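Local coordinates for DUF1573 domain-containing protein (Porphyromonas gingivalis, PDB 2QSV) that is of unknown function, possibly linked to cysteine-type peptidase activity, and is represented here by two tandem Ig-like domains of its C-terminal part, at residues L10-S15 / V101-V106; E20-L25 / N64-V69; P160-V165 / I181-Q186. All coordinates share one frame; numbering follows the deposited sequence.

Contact 1 of 3, residues L10-S15 / V101-V106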
loop_
_atom_site.group_PDB
_atom_site.type_symbol
_atom_site.label_atom_id
_atom_site.label_comp_id
_atom_site.label_asym_id
_atom_site.label_seq_id
_atom_site.Cartn_x
_atom_site.Cartn_y
_atom_site.Cartn_z
ATOM N N LEU A 10 6.928 0.339 -5.053
ATOM C CA LEU A 10 6.423 1.088 -6.207
ATOM C C LEU A 10 4.942 1.364 -5.952
ATOM O O LEU A 10 4.226 0.506 -5.428
ATOM C CB LEU A 10 6.631 0.323 -7.514
ATOM C CG LEU A 10 8.038 0.006 -8.064
ATOM C CD1 LEU A 10 7.935 -0.897 -9.281
ATOM C CD2 LEU A 10 8.849 1.261 -8.409
ATOM N N LEU A 11 4.489 2.565 -6.281
ATOM C CA LEU A 11 3.147 2.986 -5.889
ATOM C C LEU A 11 2.470 3.658 -7.058
ATOM O O LEU A 11 2.972 4.664 -7.574
ATOM C CB LEU A 11 3.203 3.911 -4.669
ATOM C CG LEU A 11 1.920 4.567 -4.146
ATOM C CD1 LEU A 11 0.800 3.538 -3.672
ATOM C CD2 LEU A 11 2.290 5.521 -3.006
ATOM N N PHE A 12 1.378 3.051 -7.527
ATOM C CA PHE A 12 0.569 3.642 -8.576
ATOM C C PHE A 12 -0.206 4.839 -7.973
ATOM O O PHE A 12 -0.455 4.869 -6.775
ATOM C CB PHE A 12 -0.396 2.607 -9.177
ATOM C CG PHE A 12 0.226 1.720 -10.218
ATOM C CD1 PHE A 12 0.360 2.154 -11.538
ATOM C CD2 PHE A 12 0.670 0.451 -9.882
ATOM C CE1 PHE A 12 0.958 1.343 -12.519
ATOM C CE2 PHE A 12 1.245 -0.384 -10.845
ATOM C CZ PHE A 12 1.389 0.068 -12.185
ATOM N N PRO A 13 -0.557 5.845 -8.806
ATOM C CA PRO A 13 -1.467 6.862 -8.254
ATOM C C PRO A 13 -2.856 6.242 -7.908
ATOM O O PRO A 13 -3.202 5.163 -8.428
ATOM C CB PRO A 13 -1.602 7.890 -9.375
ATOM C CG PRO A 13 -1.136 7.185 -10.640
ATOM C CD PRO A 13 -0.177 6.100 -10.208
ATOM N N ILE A 14 -3.633 6.934 -7.079
ATOM C CA ILE A 14 -5.069 6.625 -6.907
ATOM C C ILE A 14 -5.673 6.431 -8.284
ATOM O O ILE A 14 -5.533 7.294 -9.168
ATOM C CB ILE A 14 -5.822 7.762 -6.243
ATOM C CG1 ILE A 14 -5.142 8.120 -4.917
ATOM C CG2 ILE A 14 -7.328 7.377 -6.041
ATOM C CD1 ILE A 14 -5.365 9.550 -4.487
ATOM N N SER A 15 -6.307 5.280 -8.481
ATOM C CA SER A 15 -6.806 4.899 -9.802
ATOM C C SER A 15 -8.184 4.294 -9.758
ATOM O O SER A 15 -8.529 3.582 -8.798
ATOM C CB SER A 15 -5.905 3.820 -10.419
ATOM O OG SER A 15 -4.582 4.266 -10.580
ATOM N N VAL A 101 4.558 -3.746 -4.947
ATOM C CA VAL A 101 3.845 -2.839 -5.800
ATOM C C VAL A 101 2.452 -2.578 -5.171
ATOM O O VAL A 101 1.698 -3.521 -4.892
ATOM C CB VAL A 101 3.742 -3.426 -7.224
ATOM C CG1 VAL A 101 3.144 -2.430 -8.193
ATOM C CG2 VAL A 101 5.132 -3.951 -7.734
ATOM N N SER A 102 2.120 -1.304 -4.956
ATOM C CA SER A 102 0.851 -0.891 -4.341
ATOM C C SER A 102 -0.040 -0.118 -5.289
ATOM O O SER A 102 0.426 0.695 -6.110
ATOM C CB SER A 102 1.083 -0.053 -3.084
ATOM O OG SER A 102 1.606 -0.874 -2.062
ATOM N N LEU A 103 -1.332 -0.402 -5.185
ATOM C CA LEU A 103 -2.359 0.257 -5.967
ATOM C C LEU A 103 -3.507 0.681 -5.041
ATOM O O LEU A 103 -4.154 -0.186 -4.428
ATOM C CB LEU A 103 -2.901 -0.698 -7.060
ATOM C CG LEU A 103 -4.114 -0.245 -7.893
ATOM C CD1 LEU A 103 -3.798 1.054 -8.667
ATOM C CD2 LEU A 103 -4.558 -1.375 -8.826
ATOM N N PRO A 104 -3.753 2.006 -4.931
ATOM C CA PRO A 104 -4.997 2.524 -4.328
ATOM C C PRO A 104 -6.124 2.520 -5.345
ATOM O O PRO A 104 -6.291 3.477 -6.085
ATOM C CB PRO A 104 -4.637 3.979 -3.898
ATOM C CG PRO A 104 -3.096 4.183 -4.333
ATOM C CD PRO A 104 -2.854 3.096 -5.375
ATOM N N LEU A 105 -6.882 1.421 -5.394
ATOM C CA LEU A 105 -7.921 1.241 -6.391
ATOM C C LEU A 105 -9.237 1.755 -5.788
ATOM O O LEU A 105 -9.670 1.291 -4.706
ATOM C CB LEU A 105 -8.028 -0.236 -6.823
ATOM C CG LEU A 105 -9.090 -0.524 -7.891
ATOM C CD1 LEU A 105 -8.827 0.206 -9.228
ATOM C CD2 LEU A 105 -9.307 -2.048 -8.149
ATOM N N VAL A 106 -9.851 2.743 -6.444
ATOM C CA VAL A 106 -11.091 3.354 -5.926
ATOM C C VAL A 106 -12.303 3.033 -6.830
ATOM O O VAL A 106 -12.135 2.481 -7.914
ATOM C CB VAL A 106 -10.933 4.924 -5.660
ATOM C CG1 VAL A 106 -9.781 5.200 -4.649
ATOM C CG2 VAL A 106 -10.723 5.703 -6.949
#
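The ring of Phe12 overlaps Val101 at a slant, with Phe12 CE2 3.9 Å from Val101 CG1, while Phe12 CB meets Leu103 CD1 at 3.8 Å. A chi1 of -82° sets CG opposite the carbonyl carbon and sends the ring into the interior, where it also touches Val23 and Leu67. Ser102 O sits at the ring edge and accepts the backbone hydrogen of Phe12 N at 2.9 Å; Ser102 N in turn donates to Leu10 O. On the other side of the strand, Leu11 CD1 rests on Ser102 CB at 3.6 Å, leaving Ser102 OG to bond with Asp79. Pro104 has no N-H to offer, and here the pairing breaks: the chain bows outward through Pro13, and Pro104 CD fills the bend, 3.3 Å from Phe12 O. Ser15 OG donates to Pro13 O at 2.7 Å from above the carbonyl plane, tying the bow together from within. Pairing then resumes one residue out of step, Ser15 N donating to Pro104 O at 3.0 Å and Val106 N to Ser15 O at 2.8 Å, with Ile14 CG2 lying across Val106 CG1. Strand 9-11 is thus joined in parallel to strand 94-105 at a sheet edge, whereas strand 3-5 before it belongs to the facing sheet: the split first strand, pairing in parallel with the last, that characterises many Ig-like beta-sandwiches.

Contact 2 of 3, residues E20-L25 / N64-V69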
loop_
_atom_site.group_PDB
_atom_site.type_symbol
_atom_site.label_atom_id
_atom_site.label_comp_id
_atom_site.label_asym_id
_atom_site.label_seq_id
_atom_site.Cartn_x
_atom_site.Cartn_y
_atom_site.Cartn_z
ATOM N N GLU A 20 -5.212 4.119 -16.916
ATOM C CA GLU A 20 -3.920 3.657 -17.383
ATOM C C GLU A 20 -2.903 4.280 -16.445
ATOM O O GLU A 20 -3.242 5.159 -15.648
ATOM C CB GLU A 20 -3.702 4.108 -18.826
ATOM C CG GLU A 20 -4.875 3.730 -19.729
ATOM C CD GLU A 20 -4.453 3.255 -21.119
ATOM O OE1 GLU A 20 -4.026 4.103 -21.950
ATOM O OE2 GLU A 20 -4.577 2.030 -21.381
ATOM N N GLY A 21 -1.663 3.837 -16.509
ATOM C CA GLY A 21 -0.687 4.334 -15.557
ATOM C C GLY A 21 0.532 3.464 -15.616
ATOM O O GLY A 21 0.456 2.325 -16.052
ATOM N N VAL A 22 1.656 4.001 -15.175
ATOM C CA VAL A 22 2.907 3.302 -15.325
ATOM C C VAL A 22 3.797 3.619 -14.139
ATOM O O VAL A 22 3.805 4.733 -13.638
ATOM C CB VAL A 22 3.561 3.589 -16.732
ATOM C CG1 VAL A 22 4.006 5.038 -16.838
ATOM C CG2 VAL A 22 4.726 2.617 -17.028
ATOM N N VAL A 23 4.468 2.598 -13.637
ATOM C CA VAL A 23 5.449 2.746 -12.587
ATOM C C VAL A 23 6.785 2.191 -13.127
ATOM O O VAL A 23 6.823 1.201 -13.875
ATOM C CB VAL A 23 4.964 2.101 -11.248
ATOM C CG1 VAL A 23 6.001 2.202 -10.208
ATOM C CG2 VAL A 23 3.776 2.875 -10.708
ATOM N N ARG A 24 7.866 2.872 -12.790
ATOM C CA ARG A 24 9.170 2.541 -13.357
ATOM C C ARG A 24 10.116 2.028 -12.288
ATOM O O ARG A 24 10.279 2.637 -11.238
ATOM C CB ARG A 24 9.788 3.756 -14.082
ATOM C CG ARG A 24 11.245 3.540 -14.581
ATOM C CD ARG A 24 11.751 4.712 -15.452
ATOM N NE ARG A 24 11.057 4.750 -16.737
ATOM C CZ ARG A 24 10.924 5.828 -17.510
ATOM N NH1 ARG A 24 11.445 6.995 -17.129
ATOM N NH2 ARG A 24 10.254 5.739 -18.658
ATOM N N LEU A 25 10.731 0.887 -12.576
ATOM C CA LEU A 25 11.789 0.367 -11.730
ATOM C C LEU A 25 13.105 0.314 -12.506
ATOM O O LEU A 25 13.152 -0.228 -13.610
ATOM C CB LEU A 25 11.423 -1.031 -11.219
ATOM C CG LEU A 25 12.409 -1.705 -10.256
ATOM C CD1 LEU A 25 12.446 -0.965 -8.940
ATOM C CD2 LEU A 25 12.012 -3.138 -10.048
ATOM N N ASN A 64 9.180 -0.893 -16.934
ATOM C CA ASN A 64 7.963 -0.082 -16.878
ATOM C C ASN A 64 6.744 -0.968 -16.696
ATOM O O ASN A 64 6.346 -1.677 -17.610
ATOM C CB ASN A 64 7.808 0.804 -18.129
ATOM C CG ASN A 64 9.027 1.694 -18.368
ATOM O OD1 ASN A 64 9.690 1.582 -19.402
ATOM N ND2 ASN A 64 9.348 2.544 -17.403
ATOM N N LEU A 65 6.179 -0.930 -15.496
ATOM C CA LEU A 65 4.996 -1.705 -15.175
ATOM C C LEU A 65 3.771 -0.867 -15.524
ATOM O O LEU A 65 3.538 0.192 -14.928
ATOM C CB LEU A 65 4.996 -2.071 -13.688
ATOM C CG LEU A 65 6.009 -3.055 -13.093
ATOM C CD1 LEU A 65 7.482 -2.671 -13.315
ATOM C CD2 LEU A 65 5.723 -3.151 -11.604
ATOM N N SER A 66 3.011 -1.343 -16.501
ATOM C CA SER A 66 1.742 -0.738 -16.888
ATOM C C SER A 66 0.599 -1.262 -16.050
ATOM O O SER A 66 0.493 -2.467 -15.815
ATOM C CB SER A 66 1.413 -1.060 -18.346
ATOM O OG SER A 66 2.320 -0.402 -19.202
ATOM N N LEU A 67 -0.296 -0.355 -15.669
ATOM C CA LEU A 67 -1.472 -0.714 -14.929
ATOM C C LEU A 67 -2.451 -1.441 -15.823
ATOM O O LEU A 67 -2.794 -0.964 -16.893
ATOM C CB LEU A 67 -2.133 0.543 -14.329
ATOM C CG LEU A 67 -3.292 0.317 -13.353
ATOM C CD1 LEU A 67 -2.901 -0.514 -12.102
ATOM C CD2 LEU A 67 -3.878 1.694 -12.948
ATOM N N ALA A 68 -2.923 -2.583 -15.349
ATOM C CA ALA A 68 -3.928 -3.363 -16.050
ATOM C C ALA A 68 -4.846 -3.980 -15.004
ATOM O O ALA A 68 -4.612 -5.094 -14.572
ATOM C CB ALA A 68 -3.236 -4.472 -16.922
ATOM N N VAL A 69 -5.866 -3.244 -14.563
ATOM C CA VAL A 69 -6.695 -3.732 -13.468
ATOM C C VAL A 69 -7.580 -4.865 -13.987
ATOM O O VAL A 69 -8.275 -4.685 -14.970
ATOM C CB VAL A 69 -7.588 -2.622 -12.789
ATOM C CG1 VAL A 69 -8.534 -3.250 -11.723
ATOM C CG2 VAL A 69 -6.742 -1.518 -12.180
HETATM O O HOH W 1 -1.786 1.389 -18.352
#
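Val22 and Arg24 flank Asn64 on one face of an antiparallel strand pair, strands 22-29 and 61-67, in the four-stranded sheet of an Ig-like beta-sandwich. The chi1 of Val22 (68°) wedges CG1 between the backbone N and the carbonyl carbon and swings CG2 over the neighbouring strand, where it lies 3.7 Å from Asn64 CB. The same Val22 CG2 comes within 3.4 Å of Leu65 O. Arg24 runs alongside Asn64 through its extended first two torsions, the two side chains pointing the same way, and the bend at chi3 (-69°) then turns the guanidinium edge to the Asn64 amide. The two planes stand 63° apart, and Glu62 adds a long, weak ion pair to Arg24 NE.

Val23 and Leu65 occupy the reverse, buried face. Both rest on Leu10, and Leu65 also reaches Val101, so this side of the pair seals the sandwich interior. Between them runs the hydrogen-bonded pair: Val23 N donates to Leu65 O at 2.9 Å, and Leu65 N to Val23 O at 2.8 Å. Val22 with Ser66 and Arg24 with Asn64 form the alternating non-hydrogen-bonded positions.

Toward Gly21 the strands begin to part. Leu67 CB packs 3.6 Å from Gly21 O, while its leucyl branches go inward to Phe12, Ser15 and Leu103. Leu67 N still donates to Gly21 O at 2.8 Å, but the reciprocal backbone bond is replaced by a water: it accepts from Gly21 N at 3.1 Å and donates to Leu67 O at 2.9 Å.

Contact 3 of 3, residues P160-V165 / I181-Q186. With NA (sodium ion), chain C.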
loop_
_atom_site.group_PDB
_atom_site.type_symbol
_atom_site.label_atom_id
_atom_site.label_comp_id
_atom_site.label_asym_id
_atom_site.label_seq_id
_atom_site.Cartn_x
_atom_site.Cartn_y
_atom_site.Cartn_z
ATOM N N PRO A 160 4.757 -1.113 11.665
ATOM C CA PRO A 160 4.583 -2.344 12.405
ATOM C C PRO A 160 4.147 -2.157 13.861
ATOM O O PRO A 160 3.741 -3.124 14.479
ATOM C CB PRO A 160 5.992 -3.001 12.342
ATOM C CG PRO A 160 6.913 -1.858 12.248
ATOM C CD PRO A 160 6.201 -0.902 11.319
ATOM N N ALA A 161 4.254 -0.956 14.408
ATOM C CA ALA A 161 3.787 -0.698 15.775
ATOM C C ALA A 161 2.284 -0.314 15.821
ATOM O O ALA A 161 1.710 -0.212 16.895
ATOM C CB ALA A 161 4.607 0.411 16.419
ATOM N N LEU A 162 1.685 -0.098 14.653
ATOM C CA LEU A 162 0.329 0.482 14.526
ATOM C C LEU A 162 -0.635 -0.489 13.848
ATOM O O LEU A 162 -0.345 -0.977 12.751
ATOM C CB LEU A 162 0.383 1.777 13.712
ATOM C CG LEU A 162 -0.943 2.517 13.370
ATOM C CD1 LEU A 162 -1.721 3.038 14.579
ATOM C CD2 LEU A 162 -0.661 3.669 12.432
ATOM N N THR A 163 -1.767 -0.762 14.499
ATOM C CA THR A 163 -2.860 -1.505 13.859
ATOM C C THR A 163 -4.181 -0.738 13.934
ATOM O O THR A 163 -4.351 0.095 14.803
ATOM C CB THR A 163 -3.073 -2.915 14.457
ATOM O OG1 THR A 163 -3.322 -2.806 15.860
ATOM C CG2 THR A 163 -1.844 -3.806 14.208
ATOM N N ALA A 164 -5.067 -0.968 12.962
ATOM C CA ALA A 164 -6.376 -0.275 12.921
ATOM C C ALA A 164 -7.384 -1.154 12.227
ATOM O O ALA A 164 -7.199 -1.510 11.055
ATOM C CB ALA A 164 -6.267 1.100 12.226
ATOM N N VAL A 165 -8.462 -1.498 12.960
ATOM C CA VAL A 165 -9.517 -2.373 12.463
ATOM C C VAL A 165 -10.900 -1.736 12.713
ATOM O O VAL A 165 -11.215 -1.411 13.839
ATOM C CB VAL A 165 -9.478 -3.737 13.168
ATOM C CG1 VAL A 165 -10.441 -4.748 12.429
ATOM C CG2 VAL A 165 -8.042 -4.279 13.209
ATOM N N ILE A 181 -7.884 1.370 17.230
ATOM C CA ILE A 181 -6.472 1.616 16.946
ATOM C C ILE A 181 -5.675 1.099 18.160
ATOM O O ILE A 181 -6.116 1.208 19.313
ATOM C CB ILE A 181 -6.258 3.126 16.699
ATOM C CG1 ILE A 181 -7.014 3.520 15.422
ATOM C CG2 ILE A 181 -4.733 3.535 16.637
ATOM C CD1 ILE A 181 -7.371 4.990 15.347
ATOM N N ALA A 182 -4.542 0.455 17.889
ATOM C CA ALA A 182 -3.603 0.078 18.961
ATOM C C ALA A 182 -2.148 0.391 18.542
ATOM O O ALA A 182 -1.769 0.146 17.378
ATOM C CB ALA A 182 -3.774 -1.398 19.356
ATOM N N VAL A 183 -1.388 1.011 19.445
ATOM C CA VAL A 183 0.053 1.273 19.231
ATOM C C VAL A 183 0.859 0.438 20.243
ATOM O O VAL A 183 0.546 0.449 21.430
ATOM C CB VAL A 183 0.421 2.779 19.265
ATOM C CG1 VAL A 183 2.007 3.017 19.259
ATOM C CG2 VAL A 183 -0.209 3.478 18.092
ATOM N N ASP A 184 1.843 -0.324 19.741
ATOM C CA ASP A 184 2.669 -1.226 20.548
ATOM C C ASP A 184 4.042 -0.566 20.784
ATOM O O ASP A 184 4.888 -0.552 19.873
ATOM C CB ASP A 184 2.815 -2.591 19.848
ATOM C CG ASP A 184 3.368 -3.722 20.785
ATOM O OD1 ASP A 184 4.010 -3.454 21.834
ATOM O OD2 ASP A 184 3.168 -4.908 20.437
ATOM N N PRO A 185 4.255 0.008 21.989
ATOM C CA PRO A 185 5.524 0.675 22.294
ATOM C C PRO A 185 6.726 -0.299 22.332
ATOM O O PRO A 185 7.854 0.151 22.165
ATOM C CB PRO A 185 5.294 1.269 23.694
ATOM C CG PRO A 185 4.266 0.415 24.286
ATOM C CD PRO A 185 3.361 -0.010 23.158
ATOM N N GLN A 186 6.474 -1.575 22.610
ATOM C CA GLN A 186 7.524 -2.609 22.573
ATOM C C GLN A 186 8.077 -2.846 21.164
ATOM O O GLN A 186 9.279 -3.168 21.010
ATOM C CB GLN A 186 7.048 -3.932 23.194
ATOM C CG GLN A 186 6.564 -3.786 24.642
ATOM C CD GLN A 186 7.502 -2.937 25.541
ATOM O OE1 GLN A 186 8.690 -3.219 25.659
ATOM N NE2 GLN A 186 6.949 -1.913 26.191
HETATM NA NA NA C . 0.973 -2.297 10.639
HETATM O O HOH W 2 -0.486 -2.336 17.391
HETATM O O HOH W 3 0.571 -3.816 12.015
HETATM O O HOH W 4 -1.139 -3.622 9.946
HETATM O O HOH W 5 2.474 -3.392 8.920
#
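The edge of the antiparallel sheet in the second Ig-like domain, where outermost strand 162-166 pairs with strand 176-183, also carries part of a sodium site. Leu162 extends over the buried face with CG anti to its own N (chi1 176°), and its CD1 settles between two neighbours, 3.7 Å from Ile181 CG2 and 3.8 Å from Val183 CG2. Ala164 CB adds a looser touch on Ile181, and Ile200 of the facing sheet covers both. On the opposite face, Thr163 OG1 and Ala182 O share a water, which donates to Ala182 O at 2.8 Å. The backbones are joined by Thr163 N to Ala182 O, 3.0 Å, by the return bond from Ala182 N to Thr163 O, and by Asp184 N to Ala161 O, 2.9 Å. Asp184 follows the strand directly and N-caps helix 185-190, its OD1 taking a weak bond from Gln186 N at 3.2 Å.

Leu162 O points away from the partner strand and binds the sodium ion at 2.8 Å. Thr157 OG1, Asn159 O and three waters complete six ligands, all neutral oxygens, as suits a hard monovalent cation. Because Leu162 O and Thr163 N belong to one peptide group, the ion probably polarises it and strengthens the nearly straight bond to Ala182 O on its other side.

Contacts 1 and 2 lie in the two facing sheets of the first domain and share its hydrophobic core. Their centres are 10 Å apart, and they touch directly: Leu10 CB lies 3.3 Å from Val23 CG1, and Phe12 CZ 3.5 Å from Leu65 O. Along the chain, contact 2 forms wholly within the span bracketed by contact 1. Contact 3 belongs to the following domain, which repeats the same strand order, with its centre 24 Å from that of contact 1 and 32 Å from that of contact 2. Although the sodium ion is bound in contact 3, the side chain of Ser102 in contact 1 is about 13 Å from it and touches Arg158, near the domain interface.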